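Local coordinates for protein Two-component response regulator (Geobacillus stearothermophilus, PDB 6SWI) that probably binds DNA through its C-terminal helix-turn-helix domain and regulates transcription of arabinan-utilization genes as the response regulator of a two-component system, at residues S27-F31 with L32-P36. Residues are numbered along the deposited sequence; the frame is centred on the assembly and turned at random.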
ATOM      1  N   SER A  27      -3.755   7.826  15.205  1.00 12.98           N
ATOM      2  CA  SER A  27      -2.566   7.247  15.821  1.00 13.58           C
ATOM      3  C   SER A  27      -1.276   7.944  15.377  1.00 13.67           C
ATOM      4  O   SER A  27      -0.328   8.058  16.167  1.00 16.20           O
ATOM      5  CB  SER A  27      -2.553   5.738  15.571  1.00 14.35           C
ATOM      6  OG  SER A  27      -2.021   5.468  14.294  1.00 14.52           O
ATOM      7  N   VAL A  28      -1.214   8.410  14.127  1.00 12.48           N
ATOM      8  CA  VAL A  28      -0.056   9.179  13.681  1.00 13.16           C
ATOM      9  C   VAL A  28      -0.051  10.554  14.329  1.00 12.83           C
ATOM     10  O   VAL A  28       1.002  11.064  14.733  1.00 15.66           O
ATOM     11  CB  VAL A  28      -0.023   9.266  12.144  1.00 13.64           C
ATOM     12  CG1 VAL A  28       1.104  10.172  11.666  1.00 15.09           C
ATOM     13  CG2 VAL A  28       0.120   7.880  11.544  1.00 15.51           C
ATOM     14  N   ALA A  29      -1.228  11.172  14.453  1.00 11.45           N
ATOM     15  CA  ALA A  29      -1.305  12.438  15.172  1.00 13.25           C
ATOM     16  C   ALA A  29      -0.801  12.297  16.608  1.00 16.06           C
ATOM     17  O   ALA A  29      -0.198  13.235  17.144  1.00 18.38           O
ATOM     18  CB  ALA A  29      -2.728  12.999  15.116  1.00 12.21           C
ATOM     19  N   GLU A  30      -1.012  11.133  17.241  1.00 18.26           N
ATOM     20  CA  GLU A  30      -0.435  10.903  18.568  1.00 23.83           C
ATOM     21  C   GLU A  30       1.087  10.831  18.507  1.00 24.19           C
ATOM     22  O   GLU A  30       1.778  11.421  19.347  1.00 26.07           O
ATOM     23  CB  GLU A  30      -0.980   9.631  19.226  1.00 30.57           C
ATOM     24  CG  GLU A  30      -2.431   9.289  18.986  1.00 38.13           C
ATOM     25  CD  GLU A  30      -3.390  10.349  19.475  1.00 43.82           C
ATOM     26  OE1 GLU A  30      -3.905  11.117  18.633  1.00 45.94           O
ATOM     27  OE2 GLU A  30      -3.640  10.410  20.698  1.00 46.15           O
ATOM     28  N   PHE A  31       1.630  10.085  17.539  1.00 24.44           N
ATOM     29  CA  PHE A  31       3.081  10.025  17.375  1.00 24.35           C
ATOM     30  C   PHE A  31       3.664  11.418  17.186  1.00 22.57           C
ATOM     31  O   PHE A  31       4.671  11.777  17.809  1.00 24.41           O
ATOM     32  CB  PHE A  31       3.440   9.131  16.187  1.00 26.77           C
ATOM     33  CG  PHE A  31       4.823   9.376  15.632  1.00 30.68           C
ATOM     34  CD1 PHE A  31       5.942   9.247  16.435  1.00 33.56           C
ATOM     35  CD2 PHE A  31       5.002   9.726  14.306  1.00 32.54           C
ATOM     36  CE1 PHE A  31       7.212   9.453  15.934  1.00 34.53           C
ATOM     37  CE2 PHE A  31       6.274   9.947  13.798  1.00 33.72           C
ATOM     38  CZ  PHE A  31       7.378   9.807  14.615  1.00 34.11           C
ATOM     39  N   LEU A  32       3.033  12.226  16.340  1.00 21.75           N
ATOM     40  CA  LEU A  32       3.531  13.557  16.041  1.00 22.62           C
ATOM     41  C   LEU A  32       3.177  14.575  17.112  1.00 23.25           C
ATOM     42  O   LEU A  32       3.712  15.692  17.083  1.00 24.63           O
ATOM     43  CB  LEU A  32       2.970  14.010  14.697  1.00 21.67           C
ATOM     44  CG  LEU A  32       3.380  13.172  13.485  1.00 23.53           C
ATOM     45  CD1 LEU A  32       2.586  13.596  12.264  1.00 24.33           C
ATOM     46  CD2 LEU A  32       4.877  13.284  13.223  1.00 24.95           C
ATOM     47  N   ASN A  33       2.282  14.222  18.037  1.00 23.50           N
ATOM     48  CA  ASN A  33       1.849  15.112  19.110  1.00 23.76           C
ATOM     49  C   ASN A  33       1.123  16.341  18.560  1.00 23.15           C
ATOM     50  O   ASN A  33       1.493  17.480  18.841  1.00 26.03           O
ATOM     51  CB  ASN A  33       3.026  15.513  20.004  1.00 26.95           C
ATOM     52  CG  ASN A  33       2.687  15.468  21.475  1.00 29.94           C
ATOM     53  OD1 ASN A  33       1.617  15.911  21.889  1.00 30.02           O
ATOM     54  ND2 ASN A  33       3.605  14.942  22.278  1.00 31.87           N
ATOM     55  N   VAL A  34       0.075  16.105  17.760  1.00 18.96           N
ATOM     56  CA  VAL A  34      -0.688  17.176  17.125  1.00 15.77           C
ATOM     57  C   VAL A  34      -2.166  16.802  17.050  1.00 13.14           C
ATOM     58  O   VAL A  34      -2.556  15.640  17.192  1.00 13.74           O
ATOM     59  CB  VAL A  34      -0.170  17.537  15.714  1.00 15.21           C
ATOM     60  CG1 VAL A  34       1.294  17.979  15.739  1.00 16.61           C
ATOM     61  CG2 VAL A  34      -0.384  16.376  14.756  1.00 14.41           C
ATOM     62  N   SER A  35      -2.984  17.814  16.771  1.00 12.07           N
ATOM     63  CA  SER A  35      -4.401  17.607  16.522  1.00 10.18           C
ATOM     64  C   SER A  35      -4.610  16.721  15.301  1.00  8.51           C
ATOM     65  O   SER A  35      -4.026  16.986  14.246  1.00  8.55           O
ATOM     66  CB  SER A  35      -5.041  18.957  16.237  1.00 12.07           C
ATOM     67  OG  SER A  35      -6.258  18.770  15.545  1.00 12.88           O
ATOM     68  N   PRO A  36      -5.451  15.687  15.391  1.00 10.06           N
ATOM     69  CA  PRO A  36      -5.760  14.905  14.183  1.00  9.92           C
ATOM     70  C   PRO A  36      -6.435  15.710  13.090  1.00  7.98           C
ATOM     71  O   PRO A  36      -6.235  15.423  11.903  1.00  8.79           O
ATOM     72  CB  PRO A  36      -6.668  13.787  14.712  1.00 11.31           C
ATOM     73  CG  PRO A  36      -6.385  13.712  16.183  1.00 13.62           C
ATOM     74  CD  PRO A  36      -6.016  15.089  16.615  1.00 11.29           C
TER
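Ala29 meets Val34 through its carbonyl oxygen and Pro36 through its methyl. Val34 N donates to Ala29 O at 2.9 Å, nearly straight at 164° but tilted from the carbonyl plane, while Asn33 N makes a weak bond of 3.1 Å to Glu30 O. With Asn33 at positive phi (64°) as the C-prime residue, this is a Schellman motif ending helix 25-32. Beyond it the chain doubles back, bringing Pro36 CG to 3.9 Å from Ala29 CB. One residue earlier on the acceptor side, Val28 O takes Leu32 N at 2.8 Å, a regular helical bond. Val28 runs alongside Leu32; its chi1 of 175° swings CG1 away from the backbone N and onto Leu32 CD1 at 3.8 Å. The other Leu32 methyl, CD2, touches the Phe31 ring, 3.7 Å from Phe31 CE2. Leu39 of helix 36-47 packs on Val28, Ala29, Leu32 and Val34; Tyr13 of helix 5-17 packs on Val28 and the Phe31 ring. Ser35 N-caps the next helix, its OG bonded to Tyr38 N. The tight turn between helices 25-32 and 36-47, probably a helix-turn-helix pair, thus gives Val28 O, Ala29 O and, weakly, Glu30 O backbone N-H partners, while Pro36 and Val34 pack against the Ala29 methyl.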